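Local coordinates for protein L-tyrosine isonitrile synthase (Pseudomonas aeruginosa, PDB 3E59) that converts the amino group of L-tyrosine to an isonitrile, taking the carbon from C2 of ribulose 5-phosphate, in the biosynthesis of paerucumarin, at residues Ile54-Pro68 and Tyr104-Gly116. Sequence-based numbering, arbitrary orientation.
Sequences IEAGEPIEFVLPAFP and YAPGAKITVCSDG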
loop_
_atom_site.group_PDB
_atom_site.type_symbol
_atom_site.label_atom_id
_atom_site.label_comp_id
_atom_site.label_asym_id
_atom_site.label_seq_id
_atom_site.Cartn_x
_atom_site.Cartn_y
_atom_site.Cartn_z
ATOM N N ILE A 54 -1.301 -14.759 -19.776
ATOM C CA ILE A 54 -0.835 -16.131 -20.027
ATOM C C ILE A 54 -1.122 -16.591 -21.462
ATOM O O ILE A 54 -0.268 -17.216 -22.101
ATOM C CB ILE A 54 -1.382 -17.140 -18.969
ATOM C CG1 ILE A 54 -0.914 -16.734 -17.564
ATOM C CG2 ILE A 54 -0.929 -18.580 -19.291
ATOM C CD1 ILE A 54 -1.467 -17.585 -16.449
ATOM N N GLU A 55 -2.310 -16.249 -21.963
ATOM C CA GLU A 55 -2.708 -16.573 -23.334
ATOM C C GLU A 55 -1.816 -15.882 -24.362
ATOM O O GLU A 55 -1.563 -16.424 -25.430
ATOM C CB GLU A 55 -4.185 -16.231 -23.566
ATOM C CG GLU A 55 -5.142 -17.344 -23.106
ATOM C CD GLU A 55 -6.560 -16.861 -22.766
ATOM O OE1 GLU A 55 -6.828 -15.629 -22.803
ATOM O OE2 GLU A 55 -7.403 -17.734 -22.442
ATOM N N ALA A 56 -1.321 -14.697 -24.015
ATOM C CA ALA A 56 -0.435 -13.940 -24.896
ATOM C C ALA A 56 1.048 -14.269 -24.699
ATOM O O ALA A 56 1.905 -13.661 -25.340
ATOM C CB ALA A 56 -0.685 -12.437 -24.734
ATOM N N GLY A 57 1.346 -15.224 -23.815
ATOM C CA GLY A 57 2.726 -15.581 -23.485
ATOM C C GLY A 57 3.532 -14.405 -22.955
ATOM O O GLY A 57 4.747 -14.355 -23.117
ATOM N N GLU A 58 2.847 -13.451 -22.327
ATOM C CA GLU A 58 3.482 -12.246 -21.802
ATOM C C GLU A 58 3.672 -12.388 -20.295
ATOM O O GLU A 58 2.938 -13.146 -19.651
ATOM C CB GLU A 58 2.614 -11.017 -22.070
ATOM C CG GLU A 58 2.500 -10.581 -23.520
ATOM C CD GLU A 58 1.275 -9.707 -23.756
ATOM O OE1 GLU A 58 0.421 -9.598 -22.841
ATOM O OE2 GLU A 58 1.159 -9.137 -24.863
ATOM N N PRO A 59 4.650 -11.661 -19.722
ATOM C CA PRO A 59 4.774 -11.698 -18.260
ATOM C C PRO A 59 3.539 -11.068 -17.605
ATOM O O PRO A 59 2.944 -10.134 -18.165
ATOM C CB PRO A 59 6.044 -10.874 -17.977
ATOM C CG PRO A 59 6.747 -10.747 -19.303
ATOM C CD PRO A 59 5.668 -10.795 -20.347
ATOM N N ILE A 60 3.143 -11.588 -16.449
ATOM C CA ILE A 60 1.969 -11.058 -15.750
ATOM C C ILE A 60 2.329 -9.734 -15.051
ATOM O O ILE A 60 3.248 -9.683 -14.227
ATOM C CB ILE A 60 1.404 -12.084 -14.742
ATOM C CG1 ILE A 60 1.157 -13.433 -15.433
ATOM C CG2 ILE A 60 0.106 -11.563 -14.075
ATOM C CD1 ILE A 60 1.139 -14.605 -14.468
ATOM N N GLU A 61 1.618 -8.664 -15.405
ATOM C CA GLU A 61 1.817 -7.350 -14.784
ATOM C C GLU A 61 0.891 -7.165 -13.582
ATOM O O GLU A 61 -0.326 -7.451 -13.655
ATOM C CB GLU A 61 1.577 -6.212 -15.794
ATOM C CG GLU A 61 2.502 -6.219 -17.018
ATOM C CD GLU A 61 2.050 -5.240 -18.122
ATOM O OE1 GLU A 61 1.683 -4.084 -17.808
ATOM O OE2 GLU A 61 2.069 -5.632 -19.313
ATOM N N PHE A 62 1.496 -6.701 -12.487
ATOM C CA PHE A 62 0.811 -6.242 -11.282
ATOM C C PHE A 62 1.113 -4.757 -11.066
ATOM O O PHE A 62 2.249 -4.311 -11.237
ATOM C CB PHE A 62 1.248 -7.049 -10.029
ATOM C CG PHE A 62 0.979 -8.525 -10.134
ATOM C CD1 PHE A 62 1.936 -9.385 -10.677
ATOM C CD2 PHE A 62 -0.233 -9.061 -9.699
ATOM C CE1 PHE A 62 1.689 -10.760 -10.801
ATOM C CE2 PHE A 62 -0.492 -10.418 -9.815
ATOM C CZ PHE A 62 0.466 -11.275 -10.377
ATOM N N VAL A 63 0.079 -4.008 -10.688
ATOM C CA VAL A 63 0.200 -2.616 -10.267
ATOM C C VAL A 63 -0.136 -2.545 -8.785
ATOM O O VAL A 63 -1.136 -3.115 -8.348
ATOM C CB VAL A 63 -0.723 -1.709 -11.106
ATOM C CG1 VAL A 63 -1.026 -0.392 -10.389
ATOM C CG2 VAL A 63 -0.078 -1.461 -12.473
ATOM N N LEU A 64 0.711 -1.856 -8.022
ATOM C CA LEU A 64 0.528 -1.709 -6.577
ATOM C C LEU A 64 0.729 -0.262 -6.099
ATOM O O LEU A 64 1.874 0.194 -5.987
ATOM C CB LEU A 64 1.520 -2.632 -5.843
ATOM C CG LEU A 64 1.581 -2.554 -4.302
ATOM C CD1 LEU A 64 0.198 -2.700 -3.667
ATOM C CD2 LEU A 64 2.561 -3.576 -3.726
ATOM N N PRO A 65 -0.373 0.467 -5.814
ATOM C CA PRO A 65 -0.229 1.782 -5.198
ATOM C C PRO A 65 0.146 1.618 -3.725
ATOM O O PRO A 65 -0.647 1.070 -2.930
ATOM C CB PRO A 65 -1.639 2.394 -5.339
ATOM C CG PRO A 65 -2.369 1.502 -6.286
ATOM C CD PRO A 65 -1.792 0.153 -6.051
ATOM N N ALA A 66 1.349 2.069 -3.369
ATOM C CA ALA A 66 1.923 1.805 -2.043
ATOM C C ALA A 66 3.261 2.526 -1.858
ATOM O O ALA A 66 3.773 3.149 -2.788
ATOM C CB ALA A 66 2.122 0.301 -1.842
ATOM N N PHE A 67 3.820 2.417 -0.653
ATOM C CA PHE A 67 5.128 2.984 -0.310
ATOM C C PHE A 67 5.227 4.493 -0.593
ATOM O O PHE A 67 6.097 4.931 -1.367
ATOM C CB PHE A 67 6.261 2.226 -1.018
ATOM C CG PHE A 67 6.377 0.770 -0.636
ATOM C CD1 PHE A 67 5.754 -0.231 -1.415
ATOM C CD2 PHE A 67 7.152 0.385 0.458
ATOM C CE1 PHE A 67 5.888 -1.586 -1.081
ATOM C CE2 PHE A 67 7.281 -0.957 0.807
ATOM C CZ PHE A 67 6.655 -1.947 0.033
ATOM N N PRO A 68 4.332 5.293 0.017
ATOM C CA PRO A 68 4.349 6.743 -0.230
ATOM C C PRO A 68 5.474 7.481 0.497
ATOM O O PRO A 68 6.180 8.289 -0.103
ATOM C CB PRO A 68 2.980 7.205 0.304
ATOM C CG PRO A 68 2.646 6.244 1.377
ATOM C CD PRO A 68 3.233 4.903 0.920
ATOM N N TYR A 104 5.315 -20.514 -14.602
ATOM C CA TYR A 104 5.041 -19.697 -15.796
ATOM C C TYR A 104 6.285 -18.915 -16.237
ATOM O O TYR A 104 6.544 -17.804 -15.757
ATOM C CB TYR A 104 3.835 -18.772 -15.568
ATOM C CG TYR A 104 3.447 -17.952 -16.784
ATOM C CD1 TYR A 104 3.531 -16.561 -16.762
ATOM C CD2 TYR A 104 2.990 -18.567 -17.959
ATOM C CE1 TYR A 104 3.181 -15.796 -17.882
ATOM C CE2 TYR A 104 2.638 -17.809 -19.084
ATOM C CZ TYR A 104 2.738 -16.423 -19.036
ATOM O OH TYR A 104 2.387 -15.658 -20.131
ATOM N N ALA A 105 7.045 -19.523 -17.149
ATOM C CA ALA A 105 8.349 -19.025 -17.612
ATOM C C ALA A 105 8.469 -17.516 -17.927
ATOM O O ALA A 105 9.471 -16.900 -17.561
ATOM C CB ALA A 105 8.848 -19.865 -18.811
ATOM N N PRO A 106 7.483 -16.924 -18.635
ATOM C CA PRO A 106 7.541 -15.459 -18.839
ATOM C C PRO A 106 7.547 -14.644 -17.534
ATOM O O PRO A 106 8.066 -13.517 -17.504
ATOM C CB PRO A 106 6.275 -15.173 -19.657
ATOM C CG PRO A 106 6.003 -16.476 -20.372
ATOM C CD PRO A 106 6.326 -17.518 -19.337
ATOM N N GLY A 107 6.972 -15.216 -16.477
ATOM C CA GLY A 107 7.096 -14.673 -15.135
ATOM C C GLY A 107 6.090 -13.590 -14.811
ATOM O O GLY A 107 4.978 -13.570 -15.344
ATOM N N ALA A 108 6.499 -12.689 -13.927
ATOM C CA ALA A 108 5.641 -11.628 -13.439
ATOM C C ALA A 108 6.453 -10.405 -13.002
ATOM O O ALA A 108 7.642 -10.488 -12.679
ATOM C CB ALA A 108 4.758 -12.139 -12.291
ATOM N N LYS A 109 5.769 -9.274 -12.984
ATOM C CA LYS A 109 6.365 -7.991 -12.718
ATOM C C LYS A 109 5.401 -7.282 -11.779
ATOM O O LYS A 109 4.187 -7.332 -11.982
ATOM C CB LYS A 109 6.464 -7.254 -14.055
ATOM C CG LYS A 109 7.246 -5.966 -14.071
ATOM C CD LYS A 109 7.133 -5.355 -15.460
ATOM C CE LYS A 109 8.124 -4.230 -15.673
ATOM N NZ LYS A 109 8.533 -4.224 -17.112
ATOM N N ILE A 110 5.931 -6.671 -10.723
ATOM C CA ILE A 110 5.115 -5.794 -9.875
ATOM C C ILE A 110 5.670 -4.381 -9.951
ATOM O O ILE A 110 6.843 -4.134 -9.612
ATOM C CB ILE A 110 5.044 -6.255 -8.390
ATOM C CG1 ILE A 110 4.401 -7.638 -8.284
ATOM C CG2 ILE A 110 4.245 -5.218 -7.520
ATOM C CD1 ILE A 110 4.489 -8.269 -6.861
ATOM N N THR A 111 4.829 -3.460 -10.413
ATOM C CA THR A 111 5.203 -2.058 -10.425
ATOM C C THR A 111 4.611 -1.383 -9.197
ATOM O O THR A 111 3.385 -1.305 -9.039
ATOM C CB THR A 111 4.746 -1.346 -11.712
ATOM O OG1 THR A 111 5.282 -2.039 -12.844
ATOM C CG2 THR A 111 5.247 0.096 -11.733
ATOM N N VAL A 112 5.494 -0.919 -8.317
ATOM C CA VAL A 112 5.096 -0.138 -7.164
ATOM C C VAL A 112 4.767 1.264 -7.649
ATOM O O VAL A 112 5.641 1.983 -8.131
ATOM C CB VAL A 112 6.208 -0.115 -6.075
ATOM C CG1 VAL A 112 5.903 0.935 -4.995
ATOM C CG2 VAL A 112 6.365 -1.492 -5.445
ATOM N N CYS A 113 3.491 1.635 -7.549
ATOM C CA CYS A 113 3.037 2.939 -8.008
ATOM C C CYS A 113 2.890 3.870 -6.804
ATOM O O CYS A 113 1.807 4.061 -6.265
ATOM C CB CYS A 113 1.745 2.802 -8.818
ATOM S SG CYS A 113 1.966 1.825 -10.360
ATOM N N SER A 114 4.009 4.441 -6.391
ATOM C CA SER A 114 4.048 5.262 -5.200
ATOM C C SER A 114 3.019 6.381 -5.253
ATOM O O SER A 114 2.926 7.110 -6.245
ATOM C CB SER A 114 5.439 5.850 -5.004
ATOM O OG SER A 114 5.405 6.788 -3.942
ATOM N N ASP A 115 2.250 6.499 -4.177
ATOM C CA ASP A 115 1.265 7.567 -4.040
ATOM C C ASP A 115 1.753 8.697 -3.128
ATOM O O ASP A 115 0.960 9.514 -2.656
ATOM C CB ASP A 115 -0.094 7.007 -3.579
ATOM C CG ASP A 115 0.007 6.047 -2.383
ATOM O OD1 ASP A 115 1.110 5.638 -1.948
ATOM O OD2 ASP A 115 -1.069 5.685 -1.875
ATOM N N GLY A 116 3.066 8.753 -2.902
ATOM C CA GLY A 116 3.650 9.746 -1.999
ATOM C C GLY A 116 3.383 11.142 -2.492
ATOM O O GLY A 116 3.023 12.020 -1.723
#
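Y104 reaches across to the turn after helix 35-55, and its OH donates to E58 O at 2.6 Å. The hydroxyl sits 38° out of the carbonyl plane of E58, so it approaches from above the plane. CG of Y104 stands anti to the backbone N (chi1 -177°), which carries the ring over to this turn. I54 CG1 covers one face of the ring in a CH-pi contact, 4.0 Å from its centroid. P106 CD of its own segment lies over the opposite face, so the ring is clamped from both sides.

Strands 60-64 and 108-112 then run parallel. Six backbone hydrogen bonds join segments 54-68 and 104-116 along the strands, from I60 N to G107 O at 2.9 Å through C113 N to L64 O at 2.7 Å. The face with I60, F62, L64, A108, I110 and V112 is buried and tightly packed. F62 turns its ring edge to A108, with CE1 3.7 Å from A108 CB, while F62 CB meets I110 CG1 at 3.7 Å. Helices 11-20 and 84-103 cover this side.

The other face is looser near E61 and K109. K109 runs extended as far as CE, bends at its last torsion and carries its amino end off from the strand pair. E61 OE1 stays 6.9 Å from K109 NZ. Further along, V63 CG1 packs on C113 SG at 3.7 Å, and both residues are buried.

The two strands are neighbours within a five-stranded parallel sheet. Helix 84-103 links them, a beta-alpha-beta crossover of an alpha/beta fold.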